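Local coordinates for deoxyhypusine hydroxylase (Homo sapiens, PDB 4D50), which hydroxylates the deoxyhypusine residue of the translation factor eIF5A with a diiron centre and O2, completing the synthesis of hypusine, at residues V12-V20 with L36-W47; V108-S116 with C127-E135. All blocks are in the same frame, centred on the assembly; numbering follows the deposited sequence.

Contact 1 (V12-V20 with L36-W47); sequences VDAIGQTLV and LRGLGGPGAIAW. With GAI (guanidine), chain I; GAI (guanidine), chain G.
Trp47 lays its indole against the backbone of helix 12-20 at Gly16. Its CB lies 3.9 Å from Gly16 CA, and CG comes closer to the same carbon. The five-membered ring then takes Gly16 CA over its face in a CH-pi contact, 3.8 Å from the ring centroid; a CB on Gly16 would clash with Trp47 CG, so the close approach depends on the glycine. CD1 meets Val12 CG1 at 3.9 Å. At NE1 the ring donates a nearly straight hydrogen bond (169°) to Asp13 OD1 at 2.9 Å, in the ring plane, on the anti side of the carboxylate and somewhat out of the carboxylate's own plane. Farther round, CH2 reaches Gln17 CG, while Val20 CG1 sits at the edge near CE3. A leucine in place of Trp47 has no N-H for Asp13 OD1 and would probably leave that carboxylate freer to turn and a gap over Gly16. Val12 forms a second knob, among Leu36, Leu39, Gly43 and Ala44, its CG1 anti to the backbone N (chi1 170°) and directed at Ala44 N. Leu36 returns the packing among Val12, Ile15, Gly16 and Leu19. Helix 3-20 thus packs on both helix 26-39 and helix 42-50, running nearly parallel to the latter (9° between the local segments).

Contact 2 (V108-S116 with C127-E135); sequences VLEILKQYS and CQLAVRRLE
Leu112 enters the surface of helix 127-135 as a knob among Cys127, Ala130, Val131 and Leu134. The two methyls of Leu112 diverge: CD1 meets Leu134 CD1 at 3.8 Å and also Ala130 CB, whereas CD2 turns to Cys127 SG. Its CB rests on Val131 CG2 at 3.6 Å. The valine has CG1 anti to the backbone N (chi1 169°), a rotation that gives CG1 to Leu109 CD2 and sets CG2 against Leu112 CB and the backbone N of Lys113. Leu109 itself has an unusual chi1 of -126°, away from the staggered positions, and crosses Val131 at about a right angle. Gln128, extended beyond CG, lays that carbon against Ser116 CB and sends NE2 to Ser116 O at 3.0 Å, in the carbonyl plane and with an N-H...O angle of 163°. Ser116 OG donates a hydrogen bond back to Leu112 O, 2.8 Å away, tilted from that carbonyl's plane, while Cys127 CB touches the same oxygen. The two bonds thus engage carbonyls near the C-terminal end of the short helix, where main-chain acceptors commonly lack helical N-H partners. The extended Lys113 carries NZ to 4.3 Å from Glu135 OE2, too far for a salt bridge; the same NZ makes a long one with Glu110 OE2. Cohesion therefore rests mainly on apolar interdigitation, with one side-chain-to-backbone hydrogen bond joining the helices.

Contact 1 comes first along the chain and closes before contact 2 opens. Their centres lie 28 Å apart, their nearest atoms are about 11 Å apart, and they share no helix: contact 1 joins helix 3-20 to helices 26-39 and 42-50, contact 2 joins helix 109-115 to helix 121-140. Between them in sequence come helices 57-70, 76-84 and 90-103; the first carries the iron ligand His61, the last His94 and Glu95. Both are helix-to-helix packings of an all-helical, HEAT-repeat protein. Contact 1 belongs to the N-terminal end of the array, whereas Cys127 of contact 2 lies about 8 Å from His94, side chain to side chain, closer to the diiron site.

Contact 1 (V12-V20 with L36-W47)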
loop_
_atom_site.group_PDB
_atom_site.type_symbol
_atom_site.label_atom_id
_atom_site.label_comp_id
_atom_site.label_asym_id
_atom_site.label_seq_id
_atom_site.Cartn_x
_atom_site.Cartn_y
_atom_site.Cartn_z
ATOM N N VAL A 12 -1.267 -23.265 -5.927
ATOM C CA VAL A 12 -2.044 -22.070 -6.267
ATOM C C VAL A 12 -3.583 -22.184 -6.069
ATOM O O VAL A 12 -4.242 -21.262 -5.570
ATOM C CB VAL A 12 -1.710 -21.583 -7.700
ATOM C CG1 VAL A 12 -2.680 -20.505 -8.165
ATOM C CG2 VAL A 12 -0.288 -21.042 -7.778
ATOM N N ASP A 13 -4.183 -23.286 -6.499
ATOM C CA ASP A 13 -5.636 -23.429 -6.438
ATOM C C ASP A 13 -6.093 -23.642 -5.023
ATOM O O ASP A 13 -7.125 -23.128 -4.585
ATOM C CB ASP A 13 -6.063 -24.601 -7.319
ATOM C CG ASP A 13 -5.855 -24.310 -8.771
ATOM O OD1 ASP A 13 -5.717 -23.103 -9.137
ATOM O OD2 ASP A 13 -5.807 -25.287 -9.574
ATOM N N ALA A 14 -5.265 -24.340 -4.276
ATOM C CA ALA A 14 -5.489 -24.599 -2.853
ATOM C C ALA A 14 -5.442 -23.333 -2.035
ATOM O O ALA A 14 -6.341 -23.091 -1.217
ATOM C CB ALA A 14 -4.434 -25.547 -2.342
ATOM N N ILE A 15 -4.384 -22.548 -2.249
ATOM C CA ILE A 15 -4.227 -21.260 -1.577
ATOM C C ILE A 15 -5.353 -20.302 -1.988
ATOM O O ILE A 15 -5.928 -19.568 -1.149
ATOM C CB ILE A 15 -2.825 -20.665 -1.869
ATOM C CG1 ILE A 15 -1.762 -21.583 -1.253
ATOM C CG2 ILE A 15 -2.680 -19.226 -1.326
ATOM C CD1 ILE A 15 -0.404 -21.490 -1.919
ATOM N N GLY A 16 -5.594 -20.230 -3.268
ATOM C CA GLY A 16 -6.720 -19.511 -3.813
ATOM C C GLY A 16 -8.053 -19.802 -3.135
ATOM O O GLY A 16 -8.832 -18.864 -2.836
ATOM N N GLN A 17 -8.358 -21.080 -2.933
ATOM C CA GLN A 17 -9.612 -21.406 -2.230
ATOM C C GLN A 17 -9.627 -20.787 -0.856
ATOM O O GLN A 17 -10.692 -20.383 -0.400
ATOM C CB GLN A 17 -9.873 -22.926 -2.203
ATOM C CG GLN A 17 -10.591 -23.352 -3.474
ATOM C CD GLN A 17 -10.295 -24.771 -3.937
ATOM O OE1 GLN A 17 -9.448 -25.472 -3.392
ATOM N NE2 GLN A 17 -11.026 -25.198 -4.962
ATOM N N THR A 18 -8.478 -20.729 -0.194
ATOM C CA THR A 18 -8.374 -20.167 1.184
ATOM C C THR A 18 -8.673 -18.653 1.136
ATOM O O THR A 18 -9.528 -18.209 1.809
ATOM C CB THR A 18 -7.033 -20.387 1.767
ATOM O OG1 THR A 18 -6.799 -21.792 1.886
ATOM C CG2 THR A 18 -6.888 -19.754 3.112
ATOM N N LEU A 19 -8.006 -17.938 0.240
ATOM C CA LEU A 19 -8.316 -16.566 -0.030
ATOM C C LEU A 19 -9.783 -16.174 -0.251
ATOM O O LEU A 19 -10.230 -15.183 0.275
ATOM C CB LEU A 19 -7.477 -16.060 -1.223
ATOM C CG LEU A 19 -7.672 -14.573 -1.522
ATOM C CD1 LEU A 19 -7.342 -13.653 -0.366
ATOM C CD2 LEU A 19 -6.807 -14.267 -2.778
ATOM N N VAL A 20 -10.521 -16.933 -1.080
ATOM C CA VAL A 20 -11.863 -16.512 -1.501
ATOM C C VAL A 20 -12.950 -16.979 -0.507
ATOM O O VAL A 20 -14.102 -16.551 -0.623
ATOM C CB VAL A 20 -12.255 -16.941 -2.911
ATOM C CG1 VAL A 20 -11.251 -16.402 -3.957
ATOM C CG2 VAL A 20 -12.420 -18.464 -3.025
ATOM N N LEU A 36 0.140 -15.936 -2.959
ATOM C CA LEU A 36 -0.201 -15.830 -4.367
ATOM C C LEU A 36 0.528 -14.719 -5.034
ATOM O O LEU A 36 0.854 -14.841 -6.205
ATOM C CB LEU A 36 -1.679 -15.665 -4.588
ATOM C CG LEU A 36 -2.562 -16.847 -4.197
ATOM C CD1 LEU A 36 -4.037 -16.446 -4.306
ATOM C CD2 LEU A 36 -2.300 -18.043 -5.122
ATOM N N ARG A 37 0.659 -13.588 -4.344
ATOM C CA ARG A 37 1.405 -12.475 -4.902
ATOM C C ARG A 37 2.808 -12.882 -5.293
ATOM O O ARG A 37 3.314 -12.490 -6.354
ATOM C CB ARG A 37 1.412 -11.330 -3.875
ATOM C CG ARG A 37 2.157 -10.105 -4.325
ATOM C CD ARG A 37 3.547 -10.122 -3.797
ATOM N NE ARG A 37 4.424 -9.018 -4.177
ATOM C CZ ARG A 37 5.116 -8.999 -5.305
ATOM N NH1 ARG A 37 4.927 -9.941 -6.214
ATOM N NH2 ARG A 37 5.947 -7.997 -5.574
ATOM N N GLY A 38 3.460 -13.681 -4.433
ATOM C CA GLY A 38 4.805 -14.201 -4.681
ATOM C C GLY A 38 4.888 -15.214 -5.825
ATOM O O GLY A 38 5.796 -15.183 -6.660
ATOM N N LEU A 39 3.914 -16.090 -5.886
ATOM C CA LEU A 39 3.901 -17.147 -6.905
ATOM C C LEU A 39 3.622 -16.608 -8.256
ATOM O O LEU A 39 4.262 -16.978 -9.239
ATOM C CB LEU A 39 2.908 -18.218 -6.506
ATOM C CG LEU A 39 3.279 -18.984 -5.267
ATOM C CD1 LEU A 39 2.181 -19.908 -4.860
ATOM C CD2 LEU A 39 4.598 -19.777 -5.447
ATOM N N GLY A 40 2.629 -15.724 -8.341
ATOM C CA GLY A 40 2.362 -15.130 -9.628
ATOM C C GLY A 40 1.737 -16.093 -10.617
ATOM O O GLY A 40 1.444 -17.242 -10.300
ATOM N N GLY A 41 1.546 -15.570 -11.810
ATOM C CA GLY A 41 0.866 -16.311 -12.850
ATOM C C GLY A 41 -0.650 -16.130 -12.977
ATOM O O GLY A 41 -1.305 -15.490 -12.156
ATOM N N PRO A 42 -1.227 -16.695 -14.044
ATOM C CA PRO A 42 -2.636 -16.476 -14.396
ATOM C C PRO A 42 -3.589 -17.074 -13.392
ATOM O O PRO A 42 -4.551 -16.413 -13.077
ATOM C CB PRO A 42 -2.796 -17.120 -15.768
ATOM C CG PRO A 42 -1.524 -17.861 -16.043
ATOM C CD PRO A 42 -0.455 -17.461 -15.045
ATOM N N GLY A 43 -3.315 -18.273 -12.847
ATOM C CA GLY A 43 -4.150 -18.840 -11.817
ATOM C C GLY A 43 -4.205 -17.873 -10.615
ATOM O O GLY A 43 -5.284 -17.542 -10.069
ATOM N N ALA A 44 -3.032 -17.406 -10.224
ATOM C CA ALA A 44 -2.918 -16.507 -9.024
ATOM C C ALA A 44 -3.683 -15.219 -9.238
ATOM O O ALA A 44 -4.463 -14.778 -8.409
ATOM C CB ALA A 44 -1.493 -16.229 -8.727
ATOM N N ILE A 45 -3.507 -14.611 -10.395
ATOM C CA ILE A 45 -4.259 -13.399 -10.708
ATOM C C ILE A 45 -5.786 -13.620 -10.673
ATOM O O ILE A 45 -6.564 -12.789 -10.143
ATOM C CB ILE A 45 -3.754 -12.826 -12.056
ATOM C CG1 ILE A 45 -2.322 -12.312 -11.822
ATOM C CG2 ILE A 45 -4.619 -11.709 -12.553
ATOM C CD1 ILE A 45 -1.559 -11.818 -13.026
ATOM N N ALA A 46 -6.258 -14.758 -11.189
ATOM C CA ALA A 46 -7.682 -15.055 -11.181
ATOM C C ALA A 46 -8.293 -15.238 -9.809
ATOM O O ALA A 46 -9.380 -14.744 -9.567
ATOM C CB ALA A 46 -7.973 -16.284 -12.045
ATOM N N TRP A 47 -7.609 -15.925 -8.933
ATOM C CA TRP A 47 -8.072 -16.151 -7.595
ATOM C C TRP A 47 -8.085 -14.807 -6.802
ATOM O O TRP A 47 -8.978 -14.555 -6.039
ATOM C CB TRP A 47 -7.184 -17.152 -6.876
ATOM C CG TRP A 47 -7.343 -18.599 -7.261
ATOM C CD1 TRP A 47 -6.408 -19.393 -7.877
ATOM C CD2 TRP A 47 -8.466 -19.445 -6.983
ATOM N NE1 TRP A 47 -6.883 -20.677 -8.012
ATOM C CE2 TRP A 47 -8.160 -20.735 -7.511
ATOM C CE3 TRP A 47 -9.709 -19.232 -6.391
ATOM C CZ2 TRP A 47 -9.044 -21.807 -7.421
ATOM C CZ3 TRP A 47 -10.604 -20.310 -6.295
ATOM C CH2 TRP A 47 -10.273 -21.575 -6.831
HETATM C C GAI I . 0.172 -14.028 -16.406
HETATM N N1 GAI I . 0.098 -13.453 -17.506
HETATM N N2 GAI I . -0.868 -13.967 -15.580
HETATM N N3 GAI I . 1.305 -14.646 -16.060
HETATM C C GAI G . 2.568 -19.311 -14.635
HETATM N N1 GAI G . 1.702 -20.200 -14.797
HETATM N N2 GAI G . 3.177 -19.210 -13.452
HETATM N N3 GAI G . 2.924 -18.497 -15.636
#

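Contact 2 (V108-S116 with C127-E135)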
loop_
_atom_site.group_PDB
_atom_site.type_symbol
_atom_site.label_atom_id
_atom_site.label_comp_id
_atom_site.label_asym_id
_atom_site.label_seq_id
_atom_site.Cartn_x
_atom_site.Cartn_y
_atom_site.Cartn_z
ATOM N N VAL A 108 -2.598 1.940 -20.100
ATOM C CA VAL A 108 -3.525 2.523 -19.100
ATOM C C VAL A 108 -3.418 4.012 -18.929
ATOM O O VAL A 108 -4.171 4.582 -18.174
ATOM C CB VAL A 108 -3.381 1.825 -17.718
ATOM C CG1 VAL A 108 -3.503 0.331 -17.864
ATOM C CG2 VAL A 108 -2.063 2.179 -17.006
ATOM N N LEU A 109 -2.551 4.685 -19.688
ATOM C CA LEU A 109 -2.390 6.177 -19.465
ATOM C C LEU A 109 -3.647 6.959 -19.634
ATOM O O LEU A 109 -3.930 7.866 -18.875
ATOM C CB LEU A 109 -1.414 6.779 -20.454
ATOM C CG LEU A 109 -0.222 7.598 -20.112
ATOM C CD1 LEU A 109 0.180 8.322 -21.390
ATOM C CD2 LEU A 109 -0.445 8.539 -18.949
ATOM N N GLU A 110 -4.478 6.576 -20.602
ATOM C CA GLU A 110 -5.625 7.403 -20.929
ATOM C C GLU A 110 -6.673 7.328 -19.813
ATOM O O GLU A 110 -7.232 8.369 -19.404
ATOM C CB GLU A 110 -6.191 7.083 -22.350
ATOM C CG GLU A 110 -5.444 7.819 -23.499
ATOM C CD GLU A 110 -5.087 9.320 -23.192
ATOM O OE1 GLU A 110 -5.991 10.182 -23.053
ATOM O OE2 GLU A 110 -3.867 9.636 -23.074
ATOM N N ILE A 111 -6.917 6.139 -19.316
ATOM C CA ILE A 111 -7.815 5.962 -18.159
ATOM C C ILE A 111 -7.285 6.674 -16.915
ATOM O O ILE A 111 -8.052 7.259 -16.164
ATOM C CB ILE A 111 -8.161 4.489 -17.885
ATOM C CG1 ILE A 111 -9.229 4.423 -16.797
ATOM C CG2 ILE A 111 -6.996 3.650 -17.402
ATOM C CD1 ILE A 111 -10.248 3.322 -17.037
ATOM N N LEU A 112 -5.972 6.555 -16.646
ATOM C CA LEU A 112 -5.417 7.299 -15.505
ATOM C C LEU A 112 -5.548 8.801 -15.640
ATOM O O LEU A 112 -5.826 9.489 -14.706
ATOM C CB LEU A 112 -3.982 6.888 -15.206
ATOM C CG LEU A 112 -3.837 5.430 -14.815
ATOM C CD1 LEU A 112 -2.399 5.061 -14.745
ATOM C CD2 LEU A 112 -4.506 5.042 -13.522
ATOM N N LYS A 113 -5.329 9.343 -16.836
ATOM C CA LYS A 113 -5.604 10.768 -17.039
ATOM C C LYS A 113 -7.096 11.133 -16.799
ATOM O O LYS A 113 -7.392 12.194 -16.231
ATOM C CB LYS A 113 -5.213 11.181 -18.477
ATOM C CG LYS A 113 -3.706 11.252 -18.625
ATOM C CD LYS A 113 -3.338 11.394 -20.117
ATOM C CE LYS A 113 -2.004 12.110 -20.216
ATOM N NZ LYS A 113 -1.255 11.939 -21.494
ATOM N N GLN A 114 -8.003 10.281 -17.268
ATOM C CA GLN A 114 -9.451 10.477 -17.099
ATOM C C GLN A 114 -9.777 10.582 -15.578
ATOM O O GLN A 114 -10.420 11.494 -15.132
ATOM C CB GLN A 114 -10.192 9.286 -17.727
ATOM C CG GLN A 114 -11.713 9.226 -17.591
ATOM C CD GLN A 114 -12.337 7.976 -18.227
ATOM O OE1 GLN A 114 -11.660 6.976 -18.505
ATOM N NE2 GLN A 114 -13.655 8.038 -18.466
ATOM N N TYR A 115 -9.249 9.636 -14.819
ATOM C CA TYR A 115 -9.606 9.495 -13.417
ATOM C C TYR A 115 -8.809 10.429 -12.553
ATOM O O TYR A 115 -9.051 10.494 -11.358
ATOM C CB TYR A 115 -9.605 8.042 -12.938
ATOM C CG TYR A 115 -10.849 7.322 -13.330
ATOM C CD1 TYR A 115 -10.969 6.767 -14.601
ATOM C CD2 TYR A 115 -11.881 7.145 -12.461
ATOM C CE1 TYR A 115 -12.136 6.146 -14.998
ATOM C CE2 TYR A 115 -13.041 6.508 -12.835
ATOM C CZ TYR A 115 -13.161 6.026 -14.100
ATOM O OH TYR A 115 -14.359 5.424 -14.484
ATOM N N SER A 116 -7.926 11.215 -13.172
ATOM C CA SER A 116 -7.273 12.281 -12.491
ATOM C C SER A 116 -8.257 13.358 -12.101
ATOM O O SER A 116 -7.894 14.206 -11.269
ATOM C CB SER A 116 -6.148 12.899 -13.365
ATOM O OG SER A 116 -5.072 11.951 -13.515
ATOM N N CYS A 127 -4.377 9.005 -9.229
ATOM C CA CYS A 127 -4.254 8.815 -10.669
ATOM C C CYS A 127 -3.337 9.928 -11.215
ATOM O O CYS A 127 -2.568 9.716 -12.194
ATOM C CB CYS A 127 -5.651 8.777 -11.409
ATOM S SG CYS A 127 -6.599 7.349 -10.933
ATOM N N GLN A 128 -3.320 11.093 -10.564
ATOM C CA GLN A 128 -2.357 12.126 -10.955
ATOM C C GLN A 128 -0.952 11.648 -10.767
ATOM O O GLN A 128 -0.084 11.860 -11.623
ATOM C CB GLN A 128 -2.630 13.407 -10.197
ATOM C CG GLN A 128 -3.958 14.060 -10.623
ATOM C CD GLN A 128 -4.419 15.063 -9.602
ATOM O OE1 GLN A 128 -3.597 15.658 -8.901
ATOM N NE2 GLN A 128 -5.691 15.194 -9.444
ATOM N N LEU A 129 -0.710 11.000 -9.653
ATOM C CA LEU A 129 0.606 10.453 -9.336
ATOM C C LEU A 129 1.000 9.385 -10.307
ATOM O O LEU A 129 2.162 9.352 -10.748
ATOM C CB LEU A 129 0.636 9.910 -7.887
ATOM C CG LEU A 129 0.619 10.962 -6.820
ATOM C CD1 LEU A 129 0.389 10.327 -5.443
ATOM C CD2 LEU A 129 1.885 11.772 -6.767
ATOM N N ALA A 130 0.036 8.556 -10.717
ATOM C CA ALA A 130 0.363 7.399 -11.528
ATOM C C ALA A 130 0.696 7.900 -12.966
ATOM O O ALA A 130 1.541 7.327 -13.589
ATOM C CB ALA A 130 -0.699 6.368 -11.436
ATOM N N VAL A 131 -0.007 8.928 -13.451
ATOM C CA VAL A 131 0.299 9.546 -14.748
ATOM C C VAL A 131 1.713 10.140 -14.721
ATOM O O VAL A 131 2.479 9.896 -15.599
ATOM C CB VAL A 131 -0.727 10.617 -15.122
ATOM C CG1 VAL A 131 -0.213 11.411 -16.315
ATOM C CG2 VAL A 131 -2.081 9.964 -15.416
ATOM N N ARG A 132 2.079 10.784 -13.618
ATOM C CA ARG A 132 3.451 11.291 -13.544
ATOM C C ARG A 132 4.499 10.143 -13.506
ATOM O O ARG A 132 5.602 10.268 -14.043
ATOM C CB ARG A 132 3.586 12.158 -12.264
ATOM C CG ARG A 132 2.908 13.533 -12.264
ATOM C CD ARG A 132 3.469 14.520 -13.261
ATOM N NE ARG A 132 4.914 14.700 -13.170
ATOM C CZ ARG A 132 5.547 15.554 -12.353
ATOM N NH1 ARG A 132 4.898 16.324 -11.502
ATOM N NH2 ARG A 132 6.896 15.655 -12.430
ATOM N N ARG A 133 4.198 9.060 -12.782
ATOM C CA ARG A 133 5.097 7.889 -12.749
ATOM C C ARG A 133 5.232 7.300 -14.156
ATOM O O ARG A 133 6.357 7.044 -14.650
ATOM C CB ARG A 133 4.640 6.819 -11.745
ATOM C CG ARG A 133 5.512 5.587 -11.751
ATOM C CD ARG A 133 5.004 4.532 -10.747
ATOM N NE ARG A 133 5.155 3.170 -11.308
ATOM C CZ ARG A 133 6.278 2.457 -11.376
ATOM N NH1 ARG A 133 7.450 2.979 -11.007
ATOM N NH2 ARG A 133 6.245 1.244 -11.926
ATOM N N LEU A 134 4.115 7.154 -14.855
ATOM C CA LEU A 134 4.231 6.601 -16.218
ATOM C C LEU A 134 5.082 7.525 -17.129
ATOM O O LEU A 134 5.875 7.016 -17.914
ATOM C CB LEU A 134 2.902 6.282 -16.835
ATOM C CG LEU A 134 2.136 5.153 -16.168
ATOM C CD1 LEU A 134 0.788 4.944 -16.849
ATOM C CD2 LEU A 134 2.900 3.846 -16.068
ATOM N N GLU A 135 4.915 8.835 -16.998
ATOM C CA GLU A 135 5.688 9.782 -17.741
ATOM C C GLU A 135 7.166 9.686 -17.378
ATOM O O GLU A 135 8.038 9.823 -18.239
ATOM C CB GLU A 135 5.124 11.184 -17.562
ATOM C CG GLU A 135 3.684 11.247 -18.153
ATOM C CD GLU A 135 2.960 12.562 -17.945
ATOM O OE1 GLU A 135 3.314 13.345 -16.979
ATOM O OE2 GLU A 135 2.012 12.781 -18.761
#